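Local coordinates for protein acetyltransferase, GNAT family (PDB 2I79) that probably transfers an acetyl group from bound acetyl coenzyme A to an acceptor substrate, as expected of a GNAT-family acetyltransferase, at residues Phe49-Leu62 and Val74-His86. Numbering follows the deposited sequence.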
loop_
_atom_site.group_PDB
_atom_site.type_symbol
_atom_site.label_atom_id
_atom_site.label_comp_id
_atom_site.label_asym_id
_atom_site.label_seq_id
_atom_site.Cartn_x
_atom_site.Cartn_y
_atom_site.Cartn_z
ATOM N N PHE A 49 17.145 -3.826 -3.850
ATOM C CA PHE A 49 16.081 -2.900 -4.200
ATOM C C PHE A 49 16.404 -2.114 -5.494
ATOM O O PHE A 49 15.549 -1.979 -6.384
ATOM C CB PHE A 49 15.787 -1.949 -3.042
ATOM C CG PHE A 49 14.759 -0.898 -3.371
ATOM C CD1 PHE A 49 13.409 -1.222 -3.429
ATOM C CD2 PHE A 49 15.142 0.420 -3.636
ATOM C CE1 PHE A 49 12.452 -0.255 -3.740
ATOM C CE2 PHE A 49 14.195 1.389 -3.936
ATOM C CZ PHE A 49 12.841 1.048 -3.991
ATOM N N LEU A 50 17.628 -1.595 -5.594
ATOM C CA LEU A 50 17.999 -0.721 -6.712
ATOM C C LEU A 50 18.074 -1.463 -8.064
ATOM O O LEU A 50 17.688 -0.894 -9.106
ATOM C CB LEU A 50 19.298 0.036 -6.404
ATOM C CG LEU A 50 19.115 1.157 -5.383
ATOM C CD1 LEU A 50 20.415 1.887 -5.155
ATOM C CD2 LEU A 50 18.052 2.130 -5.836
ATOM N N ASN A 51 18.551 -2.711 -8.045
ATOM C CA ASN A 51 18.511 -3.579 -9.230
ATOM C C ASN A 51 17.054 -3.792 -9.725
ATOM O O ASN A 51 16.754 -3.609 -10.919
ATOM C CB ASN A 51 19.220 -4.935 -8.962
ATOM C CG ASN A 51 20.760 -4.792 -8.806
ATOM O OD1 ASN A 51 21.404 -4.037 -9.540
ATOM N ND2 ASN A 51 21.345 -5.525 -7.852
ATOM N N LYS A 52 16.157 -4.149 -8.812
ATOM C CA LYS A 52 14.729 -4.285 -9.134
ATOM C C LYS A 52 14.109 -3.044 -9.789
ATOM O O LYS A 52 13.435 -3.161 -10.818
ATOM C CB LYS A 52 13.917 -4.598 -7.878
ATOM C CG LYS A 52 13.764 -6.063 -7.582
ATOM C CD LYS A 52 12.788 -6.275 -6.416
ATOM C CE LYS A 52 12.819 -7.723 -5.896
ATOM N NZ LYS A 52 14.148 -8.071 -5.258
ATOM N N GLN A 53 14.293 -1.868 -9.171
ATOM C CA GLN A 53 13.770 -0.604 -9.738
ATOM C C GLN A 53 14.246 -0.376 -11.189
ATOM O O GLN A 53 13.433 -0.049 -12.065
ATOM C CB GLN A 53 14.140 0.622 -8.870
ATOM C CG GLN A 53 13.415 0.731 -7.520
ATOM C CD GLN A 53 11.893 0.914 -7.632
ATOM O OE1 GLN A 53 11.138 -0.064 -7.696
ATOM N NE2 GLN A 53 11.442 2.164 -7.614
ATOM N N ALA A 54 15.550 -0.545 -11.436
ATOM C CA ALA A 54 16.117 -0.383 -12.784
ATOM C C ALA A 54 15.583 -1.447 -13.756
ATOM O O ALA A 54 15.384 -1.161 -14.939
ATOM C CB ALA A 54 17.640 -0.453 -12.734
ATOM N N SER A 55 15.351 -2.657 -13.244
ATOM C CA SER A 55 14.945 -3.792 -14.068
ATOM C C SER A 55 13.437 -3.934 -14.247
ATOM O O SER A 55 12.995 -4.856 -14.927
ATOM C CB SER A 55 15.456 -5.084 -13.452
ATOM O OG SER A 55 14.396 -6.028 -13.360
ATOM N N SER A 56 12.658 -3.060 -13.609
ATOM C CA SER A 56 11.192 -3.098 -13.636
ATOM C C SER A 56 10.722 -1.990 -14.563
ATOM O O SER A 56 11.271 -0.884 -14.549
ATOM C CB SER A 56 10.654 -2.863 -12.210
ATOM O OG SER A 56 9.259 -2.636 -12.184
ATOM N N ASP A 57 9.702 -2.257 -15.363
ATOM C CA ASP A 57 9.284 -1.270 -16.348
ATOM C C ASP A 57 8.216 -0.289 -15.839
ATOM O O ASP A 57 7.891 0.655 -16.526
ATOM C CB ASP A 57 8.854 -1.939 -17.668
ATOM C CG ASP A 57 7.922 -3.118 -17.462
ATOM O OD1 ASP A 57 7.147 -3.121 -16.463
ATOM O OD2 ASP A 57 7.970 -4.058 -18.311
ATOM N N ASN A 58 7.665 -0.526 -14.653
ATOM C CA ASN A 58 6.646 0.361 -14.091
ATOM C C ASN A 58 7.074 0.950 -12.734
ATOM O O ASN A 58 6.276 1.541 -12.013
ATOM C CB ASN A 58 5.266 -0.337 -14.039
ATOM C CG ASN A 58 5.149 -1.420 -12.947
ATOM O OD1 ASN A 58 6.128 -1.924 -12.408
ATOM N ND2 ASN A 58 3.926 -1.797 -12.655
ATOM N N GLN A 59 8.354 0.805 -12.412
ATOM C CA GLN A 59 8.898 1.389 -11.225
ATOM C C GLN A 59 10.182 2.161 -11.550
ATOM O O GLN A 59 10.817 1.908 -12.579
ATOM C CB GLN A 59 9.164 0.308 -10.187
ATOM C CG GLN A 59 7.930 -0.490 -9.764
ATOM C CD GLN A 59 8.261 -1.561 -8.756
ATOM O OE1 GLN A 59 8.805 -2.621 -9.106
ATOM N NE2 GLN A 59 7.945 -1.308 -7.504
ATOM N N ILE A 60 10.548 3.105 -10.674
ATOM C CA ILE A 60 11.782 3.875 -10.822
ATOM C C ILE A 60 12.202 4.594 -9.545
ATOM O O ILE A 60 11.362 5.039 -8.764
ATOM C CB ILE A 60 11.670 4.911 -11.972
ATOM C CG1 ILE A 60 13.065 5.413 -12.384
ATOM C CG2 ILE A 60 10.792 6.063 -11.584
ATOM C CD1 ILE A 60 13.156 5.847 -13.857
ATOM N N THR A 61 13.516 4.736 -9.371
ATOM C CA THR A 61 14.098 5.594 -8.360
ATOM C C THR A 61 15.050 6.577 -9.042
ATOM O O THR A 61 15.994 6.166 -9.701
ATOM C CB THR A 61 14.880 4.816 -7.301
ATOM O OG1 THR A 61 14.009 3.909 -6.658
ATOM C CG2 THR A 61 15.508 5.757 -6.234
ATOM N N LEU A 62 14.757 7.869 -8.889
ATOM C CA LEU A 62 15.570 8.965 -9.412
ATOM C C LEU A 62 16.250 9.711 -8.276
ATOM O O LEU A 62 15.631 10.005 -7.249
ATOM C CB LEU A 62 14.712 9.964 -10.181
ATOM C CG LEU A 62 14.076 9.541 -11.523
ATOM C CD1 LEU A 62 13.189 10.669 -12.058
ATOM C CD2 LEU A 62 15.105 9.156 -12.566
ATOM N N VAL A 74 13.158 10.720 -5.699
ATOM C CA VAL A 74 11.766 10.438 -6.018
ATOM C C VAL A 74 11.687 8.943 -6.357
ATOM O O VAL A 74 12.521 8.390 -7.078
ATOM C CB VAL A 74 11.152 11.384 -7.118
ATOM C CG1 VAL A 74 11.977 11.423 -8.377
ATOM C CG2 VAL A 74 9.682 10.969 -7.445
ATOM N N ASN A 75 10.684 8.291 -5.785
ATOM C CA ASN A 75 10.504 6.869 -5.912
ATOM C C ASN A 75 9.117 6.598 -6.477
ATOM O O ASN A 75 8.111 7.130 -5.973
ATOM C CB ASN A 75 10.631 6.282 -4.528
ATOM C CG ASN A 75 11.261 4.951 -4.524
ATOM O OD1 ASN A 75 10.595 3.943 -4.280
ATOM N ND2 ASN A 75 12.555 4.911 -4.811
ATOM N N ILE A 76 9.050 5.834 -7.557
ATOM C CA ILE A 76 7.781 5.236 -7.954
ATOM C C ILE A 76 7.835 3.731 -7.735
ATOM O O ILE A 76 8.734 3.042 -8.209
ATOM C CB ILE A 76 7.397 5.515 -9.389
ATOM C CG1 ILE A 76 7.304 7.025 -9.632
ATOM C CG2 ILE A 76 6.079 4.816 -9.688
ATOM C CD1 ILE A 76 7.123 7.379 -11.086
ATOM N N THR A 77 6.852 3.264 -6.987
ATOM C CA THR A 77 6.667 1.873 -6.625
ATOM C C THR A 77 5.345 1.391 -7.215
ATOM O O THR A 77 4.452 2.182 -7.449
ATOM C CB THR A 77 6.657 1.781 -5.100
ATOM O OG1 THR A 77 7.934 1.324 -4.672
ATOM C CG2 THR A 77 5.564 0.891 -4.594
ATOM N N ALA A 78 5.225 0.091 -7.460
ATOM C CA ALA A 78 4.040 -0.452 -8.124
ATOM C C ALA A 78 3.943 -1.964 -7.991
ATOM O O ALA A 78 4.951 -2.668 -8.050
ATOM C CB ALA A 78 4.051 -0.068 -9.598
ATOM N N ASP A 79 2.720 -2.453 -7.846
ATOM C CA ASP A 79 2.421 -3.884 -7.921
ATOM C C ASP A 79 2.418 -4.377 -9.346
ATOM O O ASP A 79 2.315 -3.584 -10.266
ATOM C CB ASP A 79 1.066 -4.150 -7.278
ATOM C CG ASP A 79 1.118 -4.000 -5.770
ATOM O OD1 ASP A 79 2.232 -3.825 -5.204
ATOM O OD2 ASP A 79 0.052 -4.061 -5.142
ATOM N N GLN A 80 2.524 -5.696 -9.523
ATOM C CA GLN A 80 2.709 -6.285 -10.846
ATOM C C GLN A 80 1.475 -6.972 -11.425
ATOM O O GLN A 80 1.444 -7.228 -12.622
ATOM C CB GLN A 80 3.901 -7.266 -10.838
ATOM C CG GLN A 80 5.283 -6.635 -10.586
ATOM C CD GLN A 80 5.538 -5.407 -11.437
ATOM O OE1 GLN A 80 5.804 -4.315 -10.911
ATOM N NE2 GLN A 80 5.363 -5.550 -12.749
ATOM N N ARG A 81 0.462 -7.257 -10.609
ATOM C CA ARG A 81 -0.828 -7.788 -11.118
ATOM C C ARG A 81 -1.553 -6.806 -12.023
ATOM O O ARG A 81 -1.571 -5.591 -11.750
ATOM C CB ARG A 81 -1.747 -8.162 -9.965
ATOM C CG ARG A 81 -1.352 -9.496 -9.315
ATOM C CD ARG A 81 -2.296 -9.857 -8.201
ATOM N NE ARG A 81 -2.208 -11.284 -7.822
ATOM C CZ ARG A 81 -1.462 -11.763 -6.823
ATOM N NH1 ARG A 81 -0.711 -10.961 -6.069
ATOM N NH2 ARG A 81 -1.478 -13.062 -6.567
ATOM N N LYS A 82 -2.157 -7.315 -13.097
ATOM C CA LYS A 82 -2.722 -6.417 -14.105
ATOM C C LYS A 82 -3.871 -5.547 -13.605
ATOM O O LYS A 82 -4.111 -4.477 -14.184
ATOM C CB LYS A 82 -3.120 -7.158 -15.384
ATOM C CG LYS A 82 -4.308 -8.077 -15.264
ATOM C CD LYS A 82 -5.645 -7.399 -15.751
ATOM C CE LYS A 82 -6.718 -8.437 -16.153
ATOM N NZ LYS A 82 -6.824 -9.582 -15.164
ATOM N N ARG A 83 -4.560 -5.977 -12.536
ATOM C CA ARG A 83 -5.606 -5.155 -11.922
ATOM C C ARG A 83 -5.077 -3.754 -11.578
ATOM O O ARG A 83 -5.785 -2.786 -11.767
ATOM C CB ARG A 83 -6.194 -5.783 -10.652
ATOM C CG ARG A 83 -7.557 -5.113 -10.187
ATOM C CD ARG A 83 -8.789 -6.024 -10.404
ATOM N NE ARG A 83 -8.750 -6.630 -11.732
ATOM C CZ ARG A 83 -8.940 -7.891 -12.051
ATOM N NH1 ARG A 83 -9.255 -8.830 -11.178
ATOM N NH2 ARG A 83 -8.831 -8.211 -13.326
ATOM N N VAL A 84 -3.829 -3.676 -11.103
ATOM C CA VAL A 84 -3.251 -2.473 -10.493
ATOM C C VAL A 84 -1.858 -2.060 -11.011
ATOM O O VAL A 84 -1.258 -1.100 -10.521
ATOM C CB VAL A 84 -3.214 -2.642 -8.961
ATOM C CG1 VAL A 84 -4.635 -2.700 -8.431
ATOM C CG2 VAL A 84 -2.440 -3.875 -8.566
ATOM N N ARG A 85 -1.395 -2.733 -12.061
ATOM C CA ARG A 85 -0.038 -2.544 -12.626
ATOM C C ARG A 85 0.225 -1.110 -13.175
ATOM O O ARG A 85 1.368 -0.677 -13.286
ATOM C CB ARG A 85 0.168 -3.607 -13.721
ATOM C CG ARG A 85 1.533 -3.654 -14.332
ATOM C CD ARG A 85 1.871 -5.055 -14.867
ATOM N NE ARG A 85 1.031 -5.428 -15.998
ATOM C CZ ARG A 85 0.644 -6.675 -16.304
ATOM N NH1 ARG A 85 0.965 -7.730 -15.548
ATOM N NH2 ARG A 85 -0.111 -6.870 -17.388
ATOM N N HIS A 86 -0.849 -0.396 -13.473
ATOM C CA HIS A 86 -0.823 0.959 -14.051
ATOM C C HIS A 86 -0.762 2.076 -13.007
ATOM O O HIS A 86 -0.739 3.245 -13.373
ATOM C CB HIS A 86 -2.090 1.153 -14.908
ATOM C CG HIS A 86 -3.358 1.001 -14.125
ATOM N ND1 HIS A 86 -4.064 2.082 -13.639
ATOM C CD2 HIS A 86 -3.973 -0.097 -13.631
ATOM C CE1 HIS A 86 -5.100 1.645 -12.944
ATOM N NE2 HIS A 86 -5.057 0.330 -12.913
#
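Q53 reaches from helix 43-55 to the backbone of strand 69-77. Its chain bends at chi2 (-64°), which brings the amide to the strands. Q53 NE2 donates to I76 O at 2.9 Å, from above the carbonyl plane. I60 N reaches I76 O from the opposite face at 3.1 Å. Q53 NE2 also donates to T61 OG1. Both acceptors lie near the amide plane, which fixes the rotation of the group. N75 lies on the sheet face of T61, and its side chain crosses that of Q53 at about a right angle. N75 OD1 meets the edge of the F49 ring, 3.7 Å from F49 CZ, and amide and ring are nearly coplanar. The strands form the antiparallel hairpin 60-66/69-77 of the GNAT sheet. Its other face carries I60, L62, V74 and I76. V74 CG1 lies 3.6 Å from L62 CB, the two side chains side by side. Helix 103-117 covers this face. N58, before strand 60-66, bridges to the loop after strand 69-77. With CG between its backbone N and carbonyl carbon (chi1 73°), the N58 amide points at that loop. N58 ND2 donates to R85 O at 2.9 Å, in the carbonyl plane on a lone pair, and more weakly to D79 O. A78 CB packs against N58 ND2 at 3.5 Å.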